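Local coordinates for 27kDa outer membrane protein (Silicibacter pomeroyi, PDB 3GYK) that probably acts as a thiol-disulfide oxidoreductase, this chain being the DsbA-like thioredoxin domain of a longer protein, at residues D31-Y36 against G96-T101; R73-A78 against E85-A90; R79-Y84 against T114-R119. All blocks are in the same frame, centred on the assembly; numbering follows the deposited sequence. Where two conformers were deposited one is given.

Contact 1. Residues D31-Y36 against G96-T101; sequences DYNCPY and GKANET. With SO4 (sulfate ion), chain E.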
loop_
_atom_site.group_PDB
_atom_site.type_symbol
_atom_site.label_atom_id
_atom_site.label_comp_id
_atom_site.label_asym_id
_atom_site.label_seq_id
_atom_site.Cartn_x
_atom_site.Cartn_y
_atom_site.Cartn_z
ATOM N N ASP A 31 3.666 -2.010 -5.787
ATOM C CA ASP A 31 3.503 -3.281 -6.532
ATOM C C ASP A 31 4.448 -4.254 -5.834
ATOM O O ASP A 31 5.605 -3.904 -5.556
ATOM C CB ASP A 31 3.904 -3.030 -8.002
ATOM C CG ASP A 31 3.834 -4.276 -8.881
ATOM O OD1 ASP A 31 4.515 -5.274 -8.548
ATOM O OD2 ASP A 31 3.138 -4.229 -9.926
ATOM N N TYR A 32 3.964 -5.472 -5.550
ATOM C CA TYR A 32 4.749 -6.451 -4.777
ATOM C C TYR A 32 5.995 -6.983 -5.479
ATOM O O TYR A 32 6.831 -7.572 -4.828
ATOM C CB TYR A 32 3.880 -7.625 -4.245
ATOM C CG TYR A 32 2.894 -7.156 -3.207
ATOM C CD1 TYR A 32 3.323 -6.839 -1.906
ATOM C CD2 TYR A 32 1.543 -7.007 -3.522
ATOM C CE1 TYR A 32 2.413 -6.354 -0.935
ATOM C CE2 TYR A 32 0.613 -6.534 -2.555
ATOM C CZ TYR A 32 1.058 -6.217 -1.275
ATOM O OH TYR A 32 0.142 -5.731 -0.361
ATOM N N ASN A 33 6.132 -6.728 -6.786
ATOM C CA ASN A 33 7.304 -7.130 -7.529
ATOM C C ASN A 33 8.252 -5.983 -7.874
ATOM O O ASN A 33 9.258 -6.174 -8.587
ATOM C CB ASN A 33 6.871 -7.871 -8.786
ATOM C CG ASN A 33 6.450 -9.312 -8.478
ATOM O OD1 ASN A 33 7.189 -10.035 -7.813
ATOM N ND2 ASN A 33 5.275 -9.721 -8.954
ATOM N N CYS A 34 7.954 -4.809 -7.330
ATOM C CA CYS A 34 8.775 -3.637 -7.582
ATOM C C CYS A 34 9.969 -3.582 -6.615
ATOM O O CYS A 34 9.780 -3.498 -5.383
ATOM C CB CYS A 34 7.881 -2.404 -7.496
ATOM S SG CYS A 34 8.801 -0.832 -7.481
ATOM N N PRO A 35 11.200 -3.612 -7.151
ATOM C CA PRO A 35 12.396 -3.649 -6.292
ATOM C C PRO A 35 12.472 -2.441 -5.355
ATOM O O PRO A 35 12.857 -2.573 -4.178
ATOM C CB PRO A 35 13.551 -3.603 -7.291
ATOM C CG PRO A 35 12.994 -4.176 -8.539
ATOM C CD PRO A 35 11.545 -3.799 -8.577
ATOM N N TYR A 36 12.122 -1.256 -5.862
ATOM C CA TYR A 36 12.155 -0.102 -4.972
ATOM C C TYR A 36 11.032 -0.092 -3.939
ATOM O O TYR A 36 11.211 0.480 -2.882
ATOM C CB TYR A 36 12.187 1.219 -5.763
ATOM C CG TYR A 36 13.568 1.710 -6.139
ATOM C CD1 TYR A 36 13.961 1.790 -7.472
ATOM C CD2 TYR A 36 14.458 2.177 -5.166
ATOM C CE1 TYR A 36 15.211 2.267 -7.816
ATOM C CE2 TYR A 36 15.699 2.670 -5.502
ATOM C CZ TYR A 36 16.069 2.725 -6.830
ATOM O OH TYR A 36 17.317 3.215 -7.158
ATOM N N GLY A 96 12.253 -13.676 -3.815
ATOM C CA GLY A 96 11.707 -14.197 -5.067
ATOM C C GLY A 96 10.393 -13.568 -5.481
ATOM O O GLY A 96 9.869 -12.665 -4.809
ATOM N N LYS A 97 9.854 -14.064 -6.591
ATOM C CA LYS A 97 8.775 -13.382 -7.288
ATOM C C LYS A 97 7.423 -13.551 -6.619
ATOM O O LYS A 97 7.060 -14.655 -6.187
ATOM C CB LYS A 97 8.658 -13.878 -8.728
ATOM C CG LYS A 97 7.680 -13.058 -9.575
ATOM C CD LYS A 97 7.823 -13.383 -11.059
ATOM C CE LYS A 97 6.788 -12.623 -11.893
ATOM N NZ LYS A 97 6.877 -13.126 -13.297
ATOM N N ALA A 98 6.675 -12.455 -6.581
ATOM C CA ALA A 98 5.281 -12.519 -6.196
ATOM C C ALA A 98 4.470 -12.991 -7.403
ATOM O O ALA A 98 4.062 -12.206 -8.260
ATOM C CB ALA A 98 4.787 -11.175 -5.679
ATOM N N ASN A 99 4.263 -14.297 -7.461
ATOM C CA ASN A 99 3.429 -14.912 -8.468
ATOM C C ASN A 99 2.445 -15.847 -7.740
ATOM O O ASN A 99 2.454 -15.914 -6.507
ATOM C CB ASN A 99 4.289 -15.685 -9.480
ATOM C CG ASN A 99 5.205 -16.738 -8.820
ATOM O OD1 ASN A 99 5.040 -17.115 -7.651
ATOM N ND2 ASN A 99 6.171 -17.219 -9.586
ATOM N N GLU A 100 1.598 -16.538 -8.488
ATOM C CA GLU A 100 0.518 -17.311 -7.866
ATOM C C GLU A 100 1.049 -18.271 -6.795
ATOM O O GLU A 100 0.535 -18.300 -5.669
ATOM C CB GLU A 100 -0.310 -18.053 -8.930
ATOM C CG GLU A 100 -1.318 -19.057 -8.348
ATOM C CD GLU A 100 -2.267 -19.624 -9.387
ATOM O OE1 GLU A 100 -2.308 -19.084 -10.511
ATOM O OE2 GLU A 100 -2.981 -20.601 -9.082
ATOM N N THR A 101 2.076 -19.047 -7.130
ATOM C CA THR A 101 2.604 -20.018 -6.176
ATOM C C THR A 101 3.322 -19.366 -4.986
ATOM O O THR A 101 3.179 -19.829 -3.856
ATOM C CB THR A 101 3.461 -21.105 -6.851
ATOM O OG1 THR A 101 4.514 -20.496 -7.608
ATOM C CG2 THR A 101 2.589 -21.945 -7.778
HETATM S S SO4 E . 6.596 -16.673 -13.244
HETATM O O1 SO4 E . 7.829 -17.276 -12.760
HETATM O O2 SO4 E . 5.690 -17.720 -13.710
HETATM O O3 SO4 E . 5.968 -15.922 -12.169
HETATM O O4 SO4 E . 6.909 -15.768 -14.344
#
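Asn33 and Ala98 bring two loops together with their CA atoms 5.9 Å apart, each loop leading straight into a helix: 31-36 makes a type I turn from Asp31 to Cys34 before helix 35-50, while the loop from Gly96 to Asn99 runs into helix 100-109. In this DsbA-like thioredoxin domain, Cys34 is the N-cap residue of a CxxC sequence at a helix start, consistent with a redox-active pair with Cys37, so the contact ties the approach to that site to a loop of the helical part. The amide of Asn33 reads both polar groups of Ala98, much as a strand edge would. Its OD1 accepts from Ala98 N at 2.8 Å, in the carbonyl plane on a lone pair (C=O...donor angle 130°), while its ND2 gives a nearly straight bond (167°) to Ala98 O at 2.9 Å. With CG beside the backbone N (chi1 -78°), the amide reaches across to Ala98. An Asx turn steadies its base: Asp31 OD1 takes Asn33 N at 2.8 Å, and Ser68 OG bonds both that oxygen and Asn33 ND2. Ala98 CB meets the amide obliquely, 3.4 Å from Asn33 OD1, and also touches Tyr32 CB at 3.9 Å; from there the Tyr32 ring leads away to Glu60 and His88. Lys97 touches the amide through CG, then runs extended to a sulfate probably left from crystallisation. Lys97 NZ bonds SO4 O4 at 2.8 Å, and Asn99 ND2 grips SO4 O3 at 2.9 Å.

Contact 2. Residues R73-A78 against E85-A90; sequences RAALAA and EAFHWA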
loop_
_atom_site.group_PDB
_atom_site.type_symbol
_atom_site.label_atom_id
_atom_site.label_comp_id
_atom_site.label_asym_id
_atom_site.label_seq_id
_atom_site.Cartn_x
_atom_site.Cartn_y
_atom_site.Cartn_z
ATOM N N ARG A 73 -4.518 -8.581 -5.663
ATOM C CA ARG A 73 -5.855 -9.130 -5.395
ATOM C C ARG A 73 -5.857 -9.927 -4.087
ATOM O O ARG A 73 -6.759 -9.768 -3.248
ATOM C CB ARG A 73 -6.347 -10.001 -6.558
ATOM C CG ARG A 73 -6.573 -9.178 -7.825
ATOM C CD ARG A 73 -7.306 -9.959 -8.884
ATOM N NE ARG A 73 -7.845 -9.016 -9.848
ATOM C CZ ARG A 73 -9.071 -8.503 -9.778
ATOM N NH1 ARG A 73 -9.900 -8.882 -8.813
ATOM N NH2 ARG A 73 -9.473 -7.629 -10.687
ATOM N N ALA A 74 -4.825 -10.752 -3.916
ATOM C CA ALA A 74 -4.707 -11.624 -2.733
ATOM C C ALA A 74 -4.614 -10.768 -1.470
ATOM O O ALA A 74 -5.283 -11.045 -0.471
ATOM C CB ALA A 74 -3.489 -12.480 -2.857
ATOM N N ALA A 75 -3.783 -9.730 -1.524
ATOM C CA ALA A 75 -3.617 -8.855 -0.377
ATOM C C ALA A 75 -4.946 -8.198 -0.016
ATOM O O ALA A 75 -5.353 -8.232 1.150
ATOM C CB ALA A 75 -2.509 -7.786 -0.655
ATOM N N LEU A 76 -5.635 -7.621 -0.999
ATOM C CA LEU A 76 -6.923 -6.977 -0.718
ATOM C C LEU A 76 -7.922 -7.995 -0.181
ATOM O O LEU A 76 -8.677 -7.674 0.741
ATOM C CB LEU A 76 -7.483 -6.276 -1.961
ATOM C CG LEU A 76 -6.664 -5.045 -2.386
ATOM C CD1 LEU A 76 -6.991 -4.621 -3.844
ATOM C CD2 LEU A 76 -6.852 -3.876 -1.376
ATOM N N ALA A 77 -7.930 -9.213 -0.746
ATOM C CA ALA A 77 -8.803 -10.275 -0.221
ATOM C C ALA A 77 -8.512 -10.626 1.248
ATOM O O ALA A 77 -9.428 -11.027 1.985
ATOM C CB ALA A 77 -8.743 -11.564 -1.108
ATOM N N ALA A 78 -7.253 -10.495 1.669
ATOM C CA ALA A 78 -6.876 -10.828 3.045
ATOM C C ALA A 78 -7.562 -9.931 4.083
ATOM O O ALA A 78 -7.624 -10.278 5.274
ATOM C CB ALA A 78 -5.356 -10.790 3.229
ATOM N N GLU A 85 -2.504 -6.365 6.978
ATOM C CA GLU A 85 -1.195 -5.818 7.323
ATOM C C GLU A 85 -0.102 -6.901 7.380
ATOM O O GLU A 85 0.976 -6.722 6.797
ATOM C CB GLU A 85 -1.237 -5.016 8.644
ATOM C CG GLU A 85 0.104 -4.360 8.950
ATOM C CD GLU A 85 0.104 -3.441 10.170
ATOM O OE1 GLU A 85 -1.002 -3.060 10.653
ATOM O OE2 GLU A 85 1.223 -3.111 10.641
ATOM N N ALA A 86 -0.379 -8.007 8.077
ATOM C CA ALA A 86 0.623 -9.064 8.221
ATOM C C ALA A 86 0.976 -9.625 6.845
ATOM O O ALA A 86 2.154 -9.894 6.543
ATOM C CB ALA A 86 0.099 -10.167 9.117
ATOM N N PHE A 87 -0.040 -9.776 5.998
ATOM C CA PHE A 87 0.172 -10.333 4.654
ATOM C C PHE A 87 0.980 -9.372 3.771
ATOM O O PHE A 87 1.924 -9.791 3.071
ATOM C CB PHE A 87 -1.193 -10.673 4.033
ATOM C CG PHE A 87 -1.134 -11.553 2.789
ATOM C CD1 PHE A 87 -0.083 -12.452 2.560
ATOM C CD2 PHE A 87 -2.185 -11.495 1.860
ATOM C CE1 PHE A 87 -0.080 -13.271 1.415
ATOM C CE2 PHE A 87 -2.190 -12.296 0.716
ATOM C CZ PHE A 87 -1.134 -13.199 0.496
ATOM N N HIS A 88 0.654 -8.083 3.840
ATOM C CA HIS A 88 1.392 -7.053 3.122
ATOM C C HIS A 88 2.878 -7.062 3.467
ATOM O O HIS A 88 3.715 -7.074 2.561
ATOM C CB HIS A 88 0.809 -5.652 3.387
ATOM C CG HIS A 88 1.658 -4.557 2.846
ATOM N ND1 HIS A 88 1.569 -4.136 1.543
ATOM C CD2 HIS A 88 2.651 -3.829 3.415
ATOM C CE1 HIS A 88 2.458 -3.182 1.325
ATOM N NE2 HIS A 88 3.134 -2.982 2.445
ATOM N N TRP A 89 3.205 -7.044 4.765
ATOM C CA TRP A 89 4.598 -7.044 5.186
ATOM C C TRP A 89 5.301 -8.323 4.725
ATOM O O TRP A 89 6.470 -8.277 4.327
ATOM C CB TRP A 89 4.761 -6.896 6.720
ATOM C CG TRP A 89 4.247 -5.576 7.315
ATOM C CD1 TRP A 89 3.443 -5.443 8.430
ATOM C CD2 TRP A 89 4.479 -4.240 6.832
ATOM N NE1 TRP A 89 3.176 -4.102 8.665
ATOM C CE2 TRP A 89 3.797 -3.348 7.704
ATOM C CE3 TRP A 89 5.223 -3.699 5.764
ATOM C CZ2 TRP A 89 3.823 -1.949 7.528
ATOM C CZ3 TRP A 89 5.245 -2.295 5.588
ATOM C CH2 TRP A 89 4.551 -1.444 6.472
ATOM N N ALA A 90 4.588 -9.448 4.765
ATOM C CA ALA A 90 5.208 -10.747 4.435
ATOM C C ALA A 90 5.496 -10.862 2.932
ATOM O O ALA A 90 6.552 -11.388 2.521
ATOM C CB ALA A 90 4.343 -11.907 4.921
#
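Phe87 reaches from helix 84-92 to the flank of helix 66-77 and the residue just after it, where Ala74, Ala75 and Ala78 form a seat of small residues; the backbones come close there, with Ala75 CA 6.4 Å from His88 CA. One long side of the ring does the touching. Phe87 CG stands anti to the backbone N (chi1 -166°), which carries the phenyl straight out across the gap, and CD2 then meets Ala78 CB at 3.5 Å and Ala75 CA at 3.7 Å, both approached obliquely. Further along, Phe87 CE2 rests 3.8 Å from Ala74 CB. The carbonyl oxygen Ala74 O lies at the ring edge, near its plane, 3.5 Å from Phe87 CE2, so a C-H of the ring points roughly at an oxygen that already accepts the helix bond from Ala78 N. His88 swings its imidazole away from this seat, toward the hydroxyl of Tyr32. On another side of the same helix, Trp89 NE1 gives a nearly straight bond (168°) to Glu85 OE2 one turn back, in the indole plane. Val103 and Ala107 of helix 100-109 touch the Phe87 side chain as well, so that it meets both helices 66-77 and 100-109, while Ala75 and Leu76 pack on Glu60 of strand 54-60.

Contact 3. Residues R79-Y84 against T114-R119; sequences RQQGKY and TEQLQR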
loop_
_atom_site.group_PDB
_atom_site.type_symbol
_atom_site.label_atom_id
_atom_site.label_comp_id
_atom_site.label_asym_id
_atom_site.label_seq_id
_atom_site.Cartn_x
_atom_site.Cartn_y
_atom_site.Cartn_z
ATOM N N ARG A 79 -8.087 -8.791 3.642
ATOM C CA ARG A 79 -8.872 -7.944 4.566
ATOM C C ARG A 79 -10.051 -8.719 5.156
ATOM O O ARG A 79 -10.438 -8.498 6.316
ATOM C CB ARG A 79 -9.369 -6.683 3.863
ATOM C CG ARG A 79 -8.240 -5.733 3.460
ATOM C CD ARG A 79 -8.747 -4.563 2.621
ATOM N NE ARG A 79 -9.452 -4.958 1.395
ATOM C CZ ARG A 79 -10.067 -4.093 0.597
ATOM N NH1 ARG A 79 -10.036 -2.801 0.900
ATOM N NH2 ARG A 79 -10.732 -4.522 -0.475
ATOM N N GLN A 80 -10.615 -9.644 4.375
ATOM C CA GLN A 80 -11.786 -10.396 4.809
ATOM C C GLN A 80 -11.461 -11.346 5.950
ATOM O O GLN A 80 -12.361 -11.799 6.658
ATOM C CB GLN A 80 -12.430 -11.164 3.643
ATOM C CG GLN A 80 -12.877 -10.280 2.477
ATOM C CD GLN A 80 -13.586 -9.020 2.952
ATOM O OE1 GLN A 80 -14.547 -9.102 3.724
ATOM N NE2 GLN A 80 -13.103 -7.840 2.505
ATOM N N GLN A 81 -10.169 -11.616 6.137
ATOM C CA GLN A 81 -9.694 -12.514 7.183
ATOM C C GLN A 81 -8.929 -11.749 8.251
ATOM O O GLN A 81 -8.345 -12.354 9.150
ATOM C CB GLN A 81 -8.830 -13.629 6.582
ATOM C CG GLN A 81 -9.652 -14.629 5.775
ATOM C CD GLN A 81 -8.812 -15.737 5.191
ATOM O OE1 GLN A 81 -8.161 -16.485 5.934
ATOM N NE2 GLN A 81 -8.837 -15.873 3.858
ATOM N N GLY A 82 -8.946 -10.419 8.146
ATOM C CA GLY A 82 -8.370 -9.557 9.160
ATOM C C GLY A 82 -6.865 -9.614 9.187
ATOM O O GLY A 82 -6.249 -9.354 10.228
ATOM N N LYS A 83 -6.259 -9.915 8.037
ATOM C CA LYS A 83 -4.834 -10.190 7.996
ATOM C C LYS A 83 -4.111 -9.375 6.919
ATOM O O LYS A 83 -3.015 -9.745 6.507
ATOM C CB LYS A 83 -4.593 -11.697 7.781
ATOM C CG LYS A 83 -4.861 -12.557 9.013
ATOM C CD LYS A 83 -4.627 -14.042 8.706
ATOM C CE LYS A 83 -4.503 -14.857 9.977
ATOM N NZ LYS A 83 -5.846 -15.093 10.588
ATOM N N TYR A 84 -4.712 -8.258 6.485
ATOM C CA TYR A 84 -4.099 -7.415 5.450
ATOM C C TYR A 84 -2.674 -6.988 5.811
ATOM O O TYR A 84 -1.733 -7.196 5.032
ATOM C CB TYR A 84 -4.968 -6.172 5.103
ATOM C CG TYR A 84 -4.294 -5.352 4.030
ATOM C CD1 TYR A 84 -4.423 -5.701 2.685
ATOM C CD2 TYR A 84 -3.454 -4.274 4.368
ATOM C CE1 TYR A 84 -3.780 -4.956 1.685
ATOM C CE2 TYR A 84 -2.796 -3.547 3.399
ATOM C CZ TYR A 84 -2.950 -3.914 2.057
ATOM O OH TYR A 84 -2.291 -3.213 1.088
ATOM N N THR A 114 -6.440 -20.345 2.227
ATOM C CA THR A 114 -6.184 -19.924 0.830
ATOM C C THR A 114 -7.365 -20.217 -0.111
ATOM O O THR A 114 -7.489 -19.590 -1.165
ATOM C CB THR A 114 -4.883 -20.551 0.256
ATOM O OG1 THR A 114 -4.966 -21.965 0.373
ATOM C CG2 THR A 114 -3.667 -20.071 1.014
ATOM N N GLU A 115 -8.218 -21.162 0.275
ATOM C CA GLU A 115 -9.433 -21.459 -0.483
ATOM C C GLU A 115 -10.431 -20.292 -0.370
ATOM O O GLU A 115 -11.014 -19.856 -1.366
ATOM C CB GLU A 115 -10.041 -22.787 -0.023
ATOM C CG GLU A 115 -9.073 -23.970 -0.111
ATOM C CD GLU A 115 -9.636 -25.263 0.471
ATOM O OE1 GLU A 115 -10.717 -25.238 1.102
ATOM O OE2 GLU A 115 -8.990 -26.319 0.303
ATOM N N GLN A 116 -10.588 -19.762 0.838
ATOM C CA GLN A 116 -11.394 -18.562 1.048
ATOM C C GLN A 116 -10.743 -17.342 0.393
ATOM O O GLN A 116 -11.430 -16.566 -0.276
ATOM C CB GLN A 116 -11.637 -18.289 2.521
ATOM C CG GLN A 116 -12.624 -17.147 2.731
ATOM C CD GLN A 116 -12.598 -16.613 4.144
ATOM O OE1 GLN A 116 -12.295 -17.350 5.093
ATOM N NE2 GLN A 116 -12.913 -15.321 4.298
ATOM N N LEU A 117 -9.424 -17.189 0.582
ATOM C CA LEU A 117 -8.684 -16.093 -0.029
ATOM C C LEU A 117 -8.945 -16.041 -1.529
ATOM O O LEU A 117 -9.232 -14.987 -2.072
ATOM C CB LEU A 117 -7.174 -16.229 0.228
ATOM C CG LEU A 117 -6.322 -15.013 -0.100
ATOM C CD1 LEU A 117 -6.550 -13.939 0.961
ATOM C CD2 LEU A 117 -4.856 -15.421 -0.148
ATOM N N GLN A 118 -8.846 -17.189 -2.198
ATOM C CA GLN A 118 -9.024 -17.213 -3.652
ATOM C C GLN A 118 -10.462 -16.923 -4.097
ATOM O O GLN A 118 -10.642 -16.351 -5.181
ATOM C CB GLN A 118 -8.455 -18.503 -4.268
ATOM C CG GLN A 118 -6.939 -18.532 -4.150
ATOM C CD GLN A 118 -6.291 -19.727 -4.787
ATOM O OE1 GLN A 118 -5.811 -19.647 -5.918
ATOM N NE2 GLN A 118 -6.246 -20.841 -4.065
ATOM N N ARG A 119 -11.456 -17.280 -3.272
ATOM C CA ARG A 119 -12.856 -16.895 -3.512
ATOM C C ARG A 119 -12.959 -15.372 -3.411
ATOM O O ARG A 119 -13.514 -14.704 -4.294
ATOM C CB ARG A 119 -13.817 -17.521 -2.481
ATOM C CG ARG A 119 -14.242 -18.960 -2.739
ATOM C CD ARG A 119 -15.426 -19.366 -1.848
ATOM N NE ARG A 119 -15.146 -19.218 -0.417
ATOM C CZ ARG A 119 -14.678 -20.193 0.359
ATOM N NH1 ARG A 119 -14.438 -21.393 -0.151
ATOM N NH2 ARG A 119 -14.460 -19.978 1.649
#
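Gln81 and Gln116 lay their side-chain amides one upon the other, a stack with planes 24° apart, the two side chains arriving from opposite directions. Gln81 CD sits 3.8 Å from Gln116 OE1, and Gln116 NE2 comes within 3.6 Å of Gln81 CG. Both glutamines extend beyond CG, but they start differently: Gln116 CG is anti to the backbone N (chi1 -173°), whereas Gln81 CG lies beside its own (chi1 -71°), and together these choices bring the amides into overlap. Past the stack, Gln81 NE2 nears Leu117, 3.6 Å from Leu117 N, a packing distance and not a bond. Gln80 adds a light touch through its CB at 4.2 Å from Gln116 NE2. The contact joins the turn between helices 66-77 and 84-92 to helix 114-120, in the helical part of the domain. Each amide has its strongest polar partner outside this pair: Gln81 OE1 accepts from Asp113 N, and Gln116 NE2 gives to Asp120 OD2. The two glutamines therefore meet by stacking and van der Waals contact, and the bonds to Asp113, just before the helix, and Asp120, at its end, probably help to fix their orientations.

The three contacts lie in the helical part, contact 1 beside the CxxC helix start. Contact 1 holds Cys34, and its centre lies 13 Å from that of contact 2; along the chain, contact 2 lies inside the loop closed by contact 1. Tyr32 joins them: its OH is a probable hydrogen-bond partner of His88 ND1 at 2.9 Å and packs against Ala75 CB at 3.4 Å. Glu60 OE2 bonds the hydroxyls of both Tyr32 and Tyr84, relating contact 1 to contact 3, whose centres are 19 Å apart. Contacts 2 and 3 are closest, 8 Å between centres; Ala78 O and Lys83 N lie 3.1 Å apart, a probable hydrogen bond, and Leu117 CD1 meets Ala74 O at 3.5 Å. The sulfate belongs to contact 1 alone.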